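Local coordinates for magnetosome membrane protein MamB, putative Co/Zn/Cd cation transporter. Cation diffusion facilitator family (Desulfamplus magnetovallimortis, PDB 6QFJ), which probably transports metal cations across a membrane, the present chain being its C-terminal domain, at residues Asn12-Thr17 / Asn60-Glu65; Asp5-Ile10 / Lys24-Arg29; Pro18-Val23 / Glu53-Glu58. All coordinates share one frame; numbering follows the deposited sequence.

Interaction 1 (Asn12-Thr17 / Asn60-Glu65); sequences NVLEKT and NQIIKE
Val13 and Ile62 mark the closest backbone approach between the C-terminal part of helix 2-15 and helix 49-66, with their CA atoms 7.7 Å apart, a gap that the two side chains fill without any hydrogen bond across it. The two side chains meet end to end. With chi1 at 178°, Val13 swings CG1 to the side opposite its backbone N, and this methyl lies against both ends of the branched isoleucine, 3.7 Å from Ile62 CD1 and 3.8 Å from Ile62 CG2. Ile62 CD1 goes on past the valine to the CD2 branch of Leu14, 3.9 Å away, where the two side chains cross obliquely. Thr17 passes alongside in the opposite direction, its OG1 at 4.1 Å from Ile62 CD1. This is where the two helices of the alpha-beta-beta-alpha-beta fold of CDF C-terminal domains meet, on the same side of the three-stranded sheet. Beneath the contact Leu14 rests on Ile39 and Leu41 of strand 34-43, while Val13 also touches Ile66 farther along the second helix. The Thr17 hydroxyl, though its oxygen sits beside a methyl group, is satisfied by its own segment: OG1 donates to Val13 O over 2.7 Å from above the carbonyl plane, and Lys16 N reaches the same oxygen from the other face, so two donors grip this carbonyl. An alanine in place of Ile62 removes CG1, CG2 and CD1, and would probably leave Val13, Leu14 and Thr17 without their shared partner and open a gap between the helices. Toward solvent, Gln61 NE2 donates to Glu65 OE1 one turn on (3.0 Å); the oxygen uses its anti lone pair and lies almost in the amide plane, which favours this rotation of the amide.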
loop_
_atom_site.group_PDB
_atom_site.type_symbol
_atom_site.label_atom_id
_atom_site.label_comp_id
_atom_site.label_asym_id
_atom_site.label_seq_id
_atom_site.Cartn_x
_atom_site.Cartn_y
_atom_site.Cartn_z
ATOM N N ASN A 12 -9.106 -1.057 3.229
ATOM C CA ASN A 12 -10.030 -0.139 3.880
ATOM C C ASN A 12 -9.273 1.097 4.338
ATOM O O ASN A 12 -9.725 2.208 4.147
ATOM C CB ASN A 12 -10.720 -0.763 5.101
ATOM C CG ASN A 12 -11.869 -1.678 4.728
ATOM O OD1 ASN A 12 -12.338 -1.585 3.631
ATOM N ND2 ASN A 12 -12.287 -2.613 5.604
ATOM N N VAL A 13 -8.072 0.919 4.872
ATOM C CA VAL A 13 -7.316 2.085 5.349
ATOM C C VAL A 13 -6.869 2.945 4.218
ATOM O O VAL A 13 -7.024 4.207 4.224
ATOM C CB VAL A 13 -6.160 1.688 6.244
ATOM C CG1 VAL A 13 -5.373 2.942 6.668
ATOM C CG2 VAL A 13 -6.697 0.962 7.474
ATOM N N LEU A 14 -6.286 2.311 3.216
ATOM C CA LEU A 14 -5.653 3.023 2.108
ATOM C C LEU A 14 -6.711 3.850 1.352
ATOM O O LEU A 14 -6.439 4.988 0.982
ATOM C CB LEU A 14 -4.984 2.061 1.115
ATOM C CG LEU A 14 -3.765 1.328 1.652
ATOM C CD1 LEU A 14 -3.158 0.405 0.620
ATOM C CD2 LEU A 14 -2.697 2.249 2.144
ATOM N N GLU A 15 -7.917 3.316 1.220
ATOM C CA GLU A 15 -9.010 4.032 0.607
ATOM C C GLU A 15 -9.333 5.351 1.296
ATOM O O GLU A 15 -9.904 6.255 0.680
ATOM C CB GLU A 15 -10.306 3.177 0.542
ATOM C CG GLU A 15 -10.810 2.889 -0.848
ATOM C CD GLU A 15 -9.810 2.145 -1.732
ATOM O OE1 GLU A 15 -9.295 2.736 -2.743
ATOM O OE2 GLU A 15 -9.597 0.945 -1.386
ATOM N N LYS A 16 -9.081 5.422 2.578
ATOM C CA LYS A 16 -9.425 6.575 3.360
ATOM C C LYS A 16 -8.187 7.394 3.665
ATOM O O LYS A 16 -8.246 8.323 4.442
ATOM C CB LYS A 16 -10.066 6.145 4.682
ATOM C CG LYS A 16 -11.292 5.282 4.564
ATOM C CD LYS A 16 -11.937 5.114 5.922
ATOM C CE LYS A 16 -11.914 3.682 6.406
ATOM N NZ LYS A 16 -12.968 2.845 5.751
ATOM N N THR A 17 -7.054 7.077 3.044
ATOM C CA THR A 17 -5.827 7.812 3.319
ATOM C C THR A 17 -5.741 8.934 2.287
ATOM O O THR A 17 -5.599 8.678 1.074
ATOM C CB THR A 17 -4.668 6.846 3.299
ATOM O OG1 THR A 17 -4.921 5.864 4.301
ATOM C CG2 THR A 17 -3.309 7.522 3.648
ATOM N N ASN A 60 3.827 1.763 4.593
ATOM C CA ASN A 60 4.575 0.779 5.346
ATOM C C ASN A 60 4.106 0.757 6.823
ATOM O O ASN A 60 3.918 -0.307 7.404
ATOM C CB ASN A 60 6.052 1.191 5.331
ATOM C CG ASN A 60 6.961 0.136 5.947
ATOM O OD1 ASN A 60 7.474 0.320 7.047
ATOM N ND2 ASN A 60 7.206 -0.927 5.226
ATOM N N GLN A 61 3.894 1.934 7.398
ATOM C CA GLN A 61 3.396 2.057 8.764
ATOM C C GLN A 61 2.043 1.371 8.886
ATOM O O GLN A 61 1.780 0.603 9.808
ATOM C CB GLN A 61 3.294 3.565 9.074
ATOM C CG GLN A 61 2.880 3.900 10.521
ATOM C CD GLN A 61 1.447 3.657 10.843
ATOM O OE1 GLN A 61 0.537 3.994 10.084
ATOM N NE2 GLN A 61 1.205 3.039 12.025
ATOM N N ILE A 62 1.181 1.611 7.929
ATOM C CA ILE A 62 -0.159 0.961 7.970
ATOM C C ILE A 62 -0.083 -0.516 8.006
ATOM O O ILE A 62 -0.670 -1.174 8.877
ATOM C CB ILE A 62 -1.013 1.451 6.779
ATOM C CG1 ILE A 62 -1.299 2.917 6.952
ATOM C CG2 ILE A 62 -2.286 0.644 6.678
ATOM C CD1 ILE A 62 -1.842 3.623 5.736
ATOM N N ILE A 63 0.745 -1.080 7.114
ATOM C CA ILE A 63 0.869 -2.528 7.097
ATOM C C ILE A 63 1.442 -3.082 8.370
ATOM O O ILE A 63 0.886 -4.046 8.958
ATOM C CB ILE A 63 1.626 -2.995 5.867
ATOM C CG1 ILE A 63 0.754 -2.704 4.687
ATOM C CG2 ILE A 63 1.911 -4.516 5.968
ATOM C CD1 ILE A 63 1.428 -2.928 3.394
ATOM N N LYS A 64 2.542 -2.494 8.841
ATOM C CA LYS A 64 3.144 -2.951 10.078
ATOM C C LYS A 64 2.172 -2.884 11.266
ATOM O O LYS A 64 2.215 -3.717 12.164
ATOM C CB LYS A 64 4.344 -2.068 10.424
ATOM C CG LYS A 64 5.423 -2.051 9.400
ATOM C CD LYS A 64 5.889 -3.431 9.114
ATOM C CE LYS A 64 7.216 -3.360 8.391
ATOM N NZ LYS A 64 7.585 -4.711 7.898
ATOM N N GLU A 65 1.311 -1.884 11.287
ATOM C CA GLU A 65 0.361 -1.807 12.341
ATOM C C GLU A 65 -0.718 -2.863 12.222
ATOM O O GLU A 65 -1.140 -3.444 13.218
ATOM C CB GLU A 65 -0.305 -0.427 12.445
ATOM C CG GLU A 65 -1.308 -0.363 13.609
ATOM C CD GLU A 65 -1.899 1.045 13.810
ATOM O OE1 GLU A 65 -1.270 2.028 13.395
ATOM O OE2 GLU A 65 -2.993 1.182 14.438
#

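Interaction 2 (Asp5-Ile10 / Lys24-Arg29); sequences DYIEAI and KDIIAR
Ile7 and Ile26 bring helix 5-10 and strand 24-29 together in the helix-on-sheet layer of the alpha-beta-beta-alpha-beta domain. The segment axes pass 9.5 Å apart and run roughly antiparallel, at 152°. The three isoleucines that touch share one conformation, with CG1 beside the backbone N and CD1 extended beyond it, yet they use their branches differently. In Ile7 (chi1 -73°) the long branch does the work: its CG1 lies 4.1 Å from CG2 of Ile26, and the two side chains run alongside each other in opposing senses. Ile26 (chi1 -60°) divides its branches between two helix residues, with CG2 serving Ile7 and CD1 carried across to Ile10, where it meets the short branch, CG2, at 4.2 Å. The CG1 arm of Ile10 turns to other neighbours; its side chain also touches Phe37 of strand 34-43 and Ile63 of helix 49-66. Ile26 and Ala28, two residues apart on the strand, both direct CB toward the helix, whereas Ile27 between them turns away. Just before Ile26 the strand carries a classic beta bulge, Lys24 and Asp25 both facing Asp40. The contact is wholly apolar, and the small side chain of Ala28 receives the end of the Ile7 arm, with CD1 of Ile7 4.0 Å from CB of Ala28.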
loop_
_atom_site.group_PDB
_atom_site.type_symbol
_atom_site.label_atom_id
_atom_site.label_comp_id
_atom_site.label_asym_id
_atom_site.label_seq_id
_atom_site.Cartn_x
_atom_site.Cartn_y
_atom_site.Cartn_z
ATOM N N ASP A 5 -8.022 -11.408 5.131
ATOM C CA ASP A 5 -8.482 -10.516 6.193
ATOM C C ASP A 5 -7.595 -9.281 6.310
ATOM O O ASP A 5 -8.090 -8.162 6.435
ATOM C CB ASP A 5 -8.494 -11.225 7.545
ATOM C CG ASP A 5 -9.662 -12.179 7.707
ATOM O OD1 ASP A 5 -10.589 -12.224 6.869
ATOM O OD2 ASP A 5 -9.624 -12.905 8.713
ATOM N N TYR A 6 -6.295 -9.521 6.232
ATOM C CA TYR A 6 -5.344 -8.463 6.246
ATOM C C TYR A 6 -5.473 -7.523 5.031
ATOM O O TYR A 6 -5.454 -6.298 5.179
ATOM C CB TYR A 6 -3.929 -9.034 6.265
ATOM C CG TYR A 6 -3.483 -9.665 7.588
ATOM C CD1 TYR A 6 -3.587 -8.956 8.815
ATOM C CD2 TYR A 6 -2.881 -10.910 7.602
ATOM C CE1 TYR A 6 -3.122 -9.472 9.998
ATOM C CE2 TYR A 6 -2.425 -11.465 8.779
ATOM C CZ TYR A 6 -2.548 -10.753 9.989
ATOM O OH TYR A 6 -2.119 -11.327 11.179
ATOM N N ILE A 7 -5.571 -8.112 3.838
ATOM C CA ILE A 7 -5.733 -7.356 2.607
ATOM C C ILE A 7 -6.960 -6.413 2.662
ATOM O O ILE A 7 -6.857 -5.233 2.298
ATOM C CB ILE A 7 -5.801 -8.278 1.392
ATOM C CG1 ILE A 7 -4.398 -8.828 1.114
ATOM C CG2 ILE A 7 -6.339 -7.540 0.154
ATOM C CD1 ILE A 7 -4.349 -9.855 -0.030
ATOM N N GLU A 8 -8.071 -6.928 3.159
ATOM C CA GLU A 8 -9.277 -6.160 3.281
ATOM C C GLU A 8 -9.136 -4.979 4.233
ATOM O O GLU A 8 -9.603 -3.883 3.935
ATOM C CB GLU A 8 -10.393 -7.048 3.783
ATOM C CG GLU A 8 -11.649 -6.277 4.048
ATOM C CD GLU A 8 -12.842 -7.074 4.598
ATOM O OE1 GLU A 8 -13.919 -6.466 4.701
ATOM O OE2 GLU A 8 -12.728 -8.270 4.927
ATOM N N ALA A 9 -8.461 -5.181 5.379
ATOM C CA ALA A 9 -8.304 -4.109 6.289
ATOM C C ALA A 9 -7.310 -3.063 5.696
ATOM O O ALA A 9 -7.483 -1.861 5.844
ATOM C CB ALA A 9 -7.833 -4.641 7.649
ATOM N N ILE A 10 -6.225 -3.544 5.120
ATOM C CA ILE A 10 -5.266 -2.667 4.441
ATOM C C ILE A 10 -5.959 -1.803 3.366
ATOM O O ILE A 10 -5.858 -0.592 3.387
ATOM C CB ILE A 10 -4.066 -3.448 3.853
ATOM C CG1 ILE A 10 -3.226 -4.036 4.947
ATOM C CG2 ILE A 10 -3.162 -2.525 3.029
ATOM C CD1 ILE A 10 -2.253 -5.093 4.464
ATOM N N LYS A 24 -4.241 0.691 -6.711
ATOM C CA LYS A 24 -4.162 0.022 -7.992
ATOM C C LYS A 24 -4.149 -1.493 -7.829
ATOM O O LYS A 24 -4.805 -2.199 -8.568
ATOM C CB LYS A 24 -2.900 0.432 -8.710
ATOM C CG LYS A 24 -2.675 -0.240 -10.059
ATOM C CD LYS A 24 -1.623 0.611 -10.694
ATOM C CE LYS A 24 -0.611 -0.112 -11.530
ATOM N NZ LYS A 24 -1.029 -0.130 -12.844
ATOM N N ASP A 25 -3.403 -1.985 -6.863
ATOM C CA ASP A 25 -3.336 -3.420 -6.604
ATOM C C ASP A 25 -2.668 -3.716 -5.298
ATOM O O ASP A 25 -1.776 -2.984 -4.848
ATOM C CB ASP A 25 -2.555 -4.116 -7.689
ATOM C CG ASP A 25 -2.929 -5.584 -7.847
ATOM O OD1 ASP A 25 -4.039 -6.050 -7.442
ATOM O OD2 ASP A 25 -2.055 -6.300 -8.379
ATOM N N ILE A 26 -3.129 -4.768 -4.653
ATOM C CA ILE A 26 -2.518 -5.287 -3.404
ATOM C C ILE A 26 -2.278 -6.760 -3.598
ATOM O O ILE A 26 -3.209 -7.519 -3.873
ATOM C CB ILE A 26 -3.409 -5.116 -2.197
ATOM C CG1 ILE A 26 -3.710 -3.636 -1.964
ATOM C CG2 ILE A 26 -2.717 -5.677 -0.943
ATOM C CD1 ILE A 26 -4.603 -3.323 -0.784
ATOM N N ILE A 27 -1.031 -7.170 -3.483
ATOM C CA ILE A 27 -0.710 -8.601 -3.528
ATOM C C ILE A 27 -0.033 -8.998 -2.254
ATOM O O ILE A 27 0.762 -8.230 -1.716
ATOM C CB ILE A 27 0.189 -8.902 -4.756
ATOM C CG1 ILE A 27 -0.644 -8.790 -6.039
ATOM C CG2 ILE A 27 0.765 -10.305 -4.731
ATOM C CD1 ILE A 27 0.189 -8.831 -7.300
ATOM N N ALA A 28 -0.288 -10.219 -1.789
ATOM C CA ALA A 28 0.382 -10.780 -0.589
ATOM C C ALA A 28 0.772 -12.218 -0.812
ATOM O O ALA A 28 0.008 -12.979 -1.371
ATOM C CB ALA A 28 -0.543 -10.713 0.618
ATOM N N ARG A 29 1.949 -12.610 -0.342
ATOM C CA ARG A 29 2.257 -14.019 -0.314
ATOM C C ARG A 29 3.055 -14.368 0.915
ATOM O O ARG A 29 3.649 -13.505 1.569
ATOM C CB ARG A 29 3.009 -14.450 -1.565
ATOM C CG ARG A 29 4.412 -13.932 -1.660
ATOM C CD ARG A 29 5.035 -14.267 -3.006
ATOM N NE ARG A 29 4.486 -13.427 -4.038
ATOM C CZ ARG A 29 4.870 -12.184 -4.236
ATOM N NH1 ARG A 29 5.820 -11.652 -3.470
ATOM N NH2 ARG A 29 4.296 -11.473 -5.182
#

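Interaction 3 (Pro18-Val23 / Glu53-Glu58)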
loop_
_atom_site.group_PDB
_atom_site.type_symbol
_atom_site.label_atom_id
_atom_site.label_comp_id
_atom_site.label_asym_id
_atom_site.label_seq_id
_atom_site.Cartn_x
_atom_site.Cartn_y
_atom_site.Cartn_z
ATOM N N PRO A 18 -5.839 10.205 2.746
ATOM C CA PRO A 18 -5.937 11.288 1.775
ATOM C C PRO A 18 -4.749 11.487 0.797
ATOM O O PRO A 18 -4.956 12.016 -0.302
ATOM C CB PRO A 18 -6.154 12.547 2.606
ATOM C CG PRO A 18 -5.649 12.195 3.966
ATOM C CD PRO A 18 -5.878 10.695 4.142
ATOM N N SER A 19 -3.548 11.071 1.147
ATOM C CA SER A 19 -2.420 11.242 0.212
ATOM C C SER A 19 -2.423 10.284 -1.016
ATOM O O SER A 19 -1.622 10.427 -1.958
ATOM C CB SER A 19 -1.115 11.095 0.993
ATOM O OG SER A 19 -0.992 9.808 1.542
ATOM N N ILE A 20 -3.347 9.344 -1.003
ATOM C CA ILE A 20 -3.436 8.282 -1.988
ATOM C C ILE A 20 -4.679 8.505 -2.789
ATOM O O ILE A 20 -5.770 8.604 -2.221
ATOM C CB ILE A 20 -3.487 6.903 -1.280
ATOM C CG1 ILE A 20 -2.100 6.647 -0.691
ATOM C CG2 ILE A 20 -3.891 5.768 -2.193
ATOM C CD1 ILE A 20 -2.115 5.544 0.347
ATOM N N SER A 21 -4.551 8.574 -4.125
ATOM C CA SER A 21 -5.761 8.769 -4.981
ATOM C C SER A 21 -6.590 7.501 -5.074
ATOM O O SER A 21 -7.785 7.516 -5.046
ATOM C CB SER A 21 -5.335 9.224 -6.402
ATOM O OG SER A 21 -4.378 10.281 -6.274
ATOM N N ASP A 22 -5.948 6.372 -5.164
ATOM C CA ASP A 22 -6.661 5.070 -5.301
ATOM C C ASP A 22 -5.656 3.934 -5.136
ATOM O O ASP A 22 -4.441 4.137 -5.277
ATOM C CB ASP A 22 -7.250 4.925 -6.739
ATOM C CG ASP A 22 -8.659 5.457 -6.841
ATOM O OD1 ASP A 22 -9.499 5.154 -5.987
ATOM O OD2 ASP A 22 -8.959 6.226 -7.782
ATOM N N VAL A 23 -6.172 2.762 -4.846
ATOM C CA VAL A 23 -5.397 1.540 -4.769
ATOM C C VAL A 23 -5.410 0.938 -6.152
ATOM O O VAL A 23 -6.471 0.709 -6.707
ATOM C CB VAL A 23 -6.008 0.537 -3.782
ATOM C CG1 VAL A 23 -5.197 -0.761 -3.771
ATOM C CG2 VAL A 23 -5.996 1.155 -2.424
ATOM N N GLU A 53 8.307 9.390 -1.356
ATOM C CA GLU A 53 8.984 8.661 -0.282
ATOM C C GLU A 53 8.219 8.718 1.064
ATOM O O GLU A 53 8.023 7.689 1.737
ATOM C CB GLU A 53 10.430 9.185 -0.144
ATOM C CG GLU A 53 11.332 8.662 -1.318
ATOM C CD GLU A 53 11.314 7.127 -1.621
ATOM O OE1 GLU A 53 11.127 6.807 -2.830
ATOM O OE2 GLU A 53 11.469 6.250 -0.722
ATOM N N ARG A 54 7.712 9.888 1.404
ATOM C CA ARG A 54 6.831 10.025 2.550
ATOM C C ARG A 54 5.525 9.198 2.428
ATOM O O ARG A 54 5.137 8.503 3.381
ATOM C CB ARG A 54 6.670 11.473 2.856
ATOM C CG ARG A 54 7.942 12.058 3.473
ATOM C CD ARG A 54 7.693 13.534 3.355
ATOM N NE ARG A 54 8.858 14.227 3.893
ATOM C CZ ARG A 54 9.021 15.527 3.873
ATOM N NH1 ARG A 54 8.087 16.297 3.350
ATOM N NH2 ARG A 54 10.116 16.051 4.380
ATOM N N ILE A 55 4.914 9.108 1.258
ATOM C CA ILE A 55 3.722 8.215 1.145
ATOM C C ILE A 55 4.102 6.750 1.324
ATOM O O ILE A 55 3.342 5.946 1.959
ATOM C CB ILE A 55 3.068 8.404 -0.233
ATOM C CG1 ILE A 55 2.410 9.762 -0.292
ATOM C CG2 ILE A 55 2.040 7.310 -0.539
ATOM C CD1 ILE A 55 2.041 10.200 -1.668
ATOM N N LYS A 56 5.257 6.329 0.745
ATOM C CA LYS A 56 5.701 4.894 0.939
ATOM C C LYS A 56 5.937 4.539 2.371
ATOM O O LYS A 56 5.559 3.480 2.823
ATOM C CB LYS A 56 6.984 4.593 0.190
ATOM C CG LYS A 56 6.763 4.716 -1.292
ATOM C CD LYS A 56 8.011 4.376 -2.057
ATOM C CE LYS A 56 7.666 4.438 -3.527
ATOM N NZ LYS A 56 8.896 4.268 -4.337
ATOM N N LYS A 57 6.499 5.472 3.113
ATOM C CA LYS A 57 6.638 5.347 4.560
ATOM C C LYS A 57 5.292 5.212 5.277
ATOM O O LYS A 57 5.135 4.364 6.200
ATOM C CB LYS A 57 7.490 6.522 5.120
ATOM C CG LYS A 57 8.981 6.435 4.633
ATOM C CD LYS A 57 9.897 5.769 5.644
ATOM C CE LYS A 57 9.923 4.256 5.477
ATOM N NZ LYS A 57 10.415 3.492 6.672
ATOM N N GLU A 58 4.296 6.048 4.899
ATOM C CA GLU A 58 2.916 5.883 5.499
ATOM C C GLU A 58 2.310 4.572 5.214
ATOM O O GLU A 58 1.662 3.950 6.091
ATOM C CB GLU A 58 1.896 6.958 4.997
ATOM C CG GLU A 58 1.948 8.305 5.704
ATOM C CD GLU A 58 0.812 9.327 5.267
ATOM O OE1 GLU A 58 0.105 9.038 4.247
ATOM O OE2 GLU A 58 0.588 10.377 5.981
#
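Two torsions bring Ser19 and Glu58 within hydrogen-bonding distance. In Ser19 the hydroxyl stands between the backbone N and the carbonyl carbon (chi1 63°), directed at helix 53-58; in Glu58, CG lies beside the backbone N (chi1 -82°) and the chain beyond is extended, carrying the carboxylate out to the connecting loop. The serine OG donates to OE1 of Glu58 over 3.0 Å, meeting that oxygen on the syn side but 25° out of the carboxylate plane. The donor is therefore tilted away from the plane of the group. It is the one hydrogen bond between the two segments, and it lies toward the solvent-facing margin of the contact, where the same carboxylate also touches Thr17. Deeper in and one helical turn earlier, Ile55 spreads along the 18-21 loop. Its CG1 passes beside the serine side chain, 3.9 Å from Ser19 OG and 4.0 Å from Ser19 CB, and its CD1 reaches the backbone, 3.7 Å from Ser19 O. The other branch goes to the next residue: CG2 of Ile55 is 4.2 Å from CG1 of Ile20, the two side chains lying at a slant to each other. Ile20 is buried, and its side chain continues the apolar layer inward, touching Leu14 of helix 2-15 and Leu41 of strand 34-43. Just past Ile20, the chain enters strand 22-31 through a classic beta bulge, in which Ser21 and Asp22 both face Tyr42. The arrangement is that of an alpha-beta connection packed against the second helix of an alpha-beta-beta-alpha-beta domain, the fold of the C-terminal dimerisation domain in CDF transporters.

The three contacts lie in one small domain and share its elements in pairs: helix 2-15 serves interactions 1 and 2, helix 49-66 interactions 1 and 3, and strand 22-31 interactions 2 and 3. Along the chain, segments 5-10, 12-17, 18-23 and 24-29 come in quick succession, followed after the second strand by 53-58 and 60-65. Interaction 1 is central, its centre about 10 Å from that of interaction 2 and about 9 Å from that of interaction 3, which are themselves about 15 Å apart. Direct packing of Ile63 on Ile10 and of Leu14 on Ile26 and Val23 joins them into one apolar layer binding both helices to the sheet.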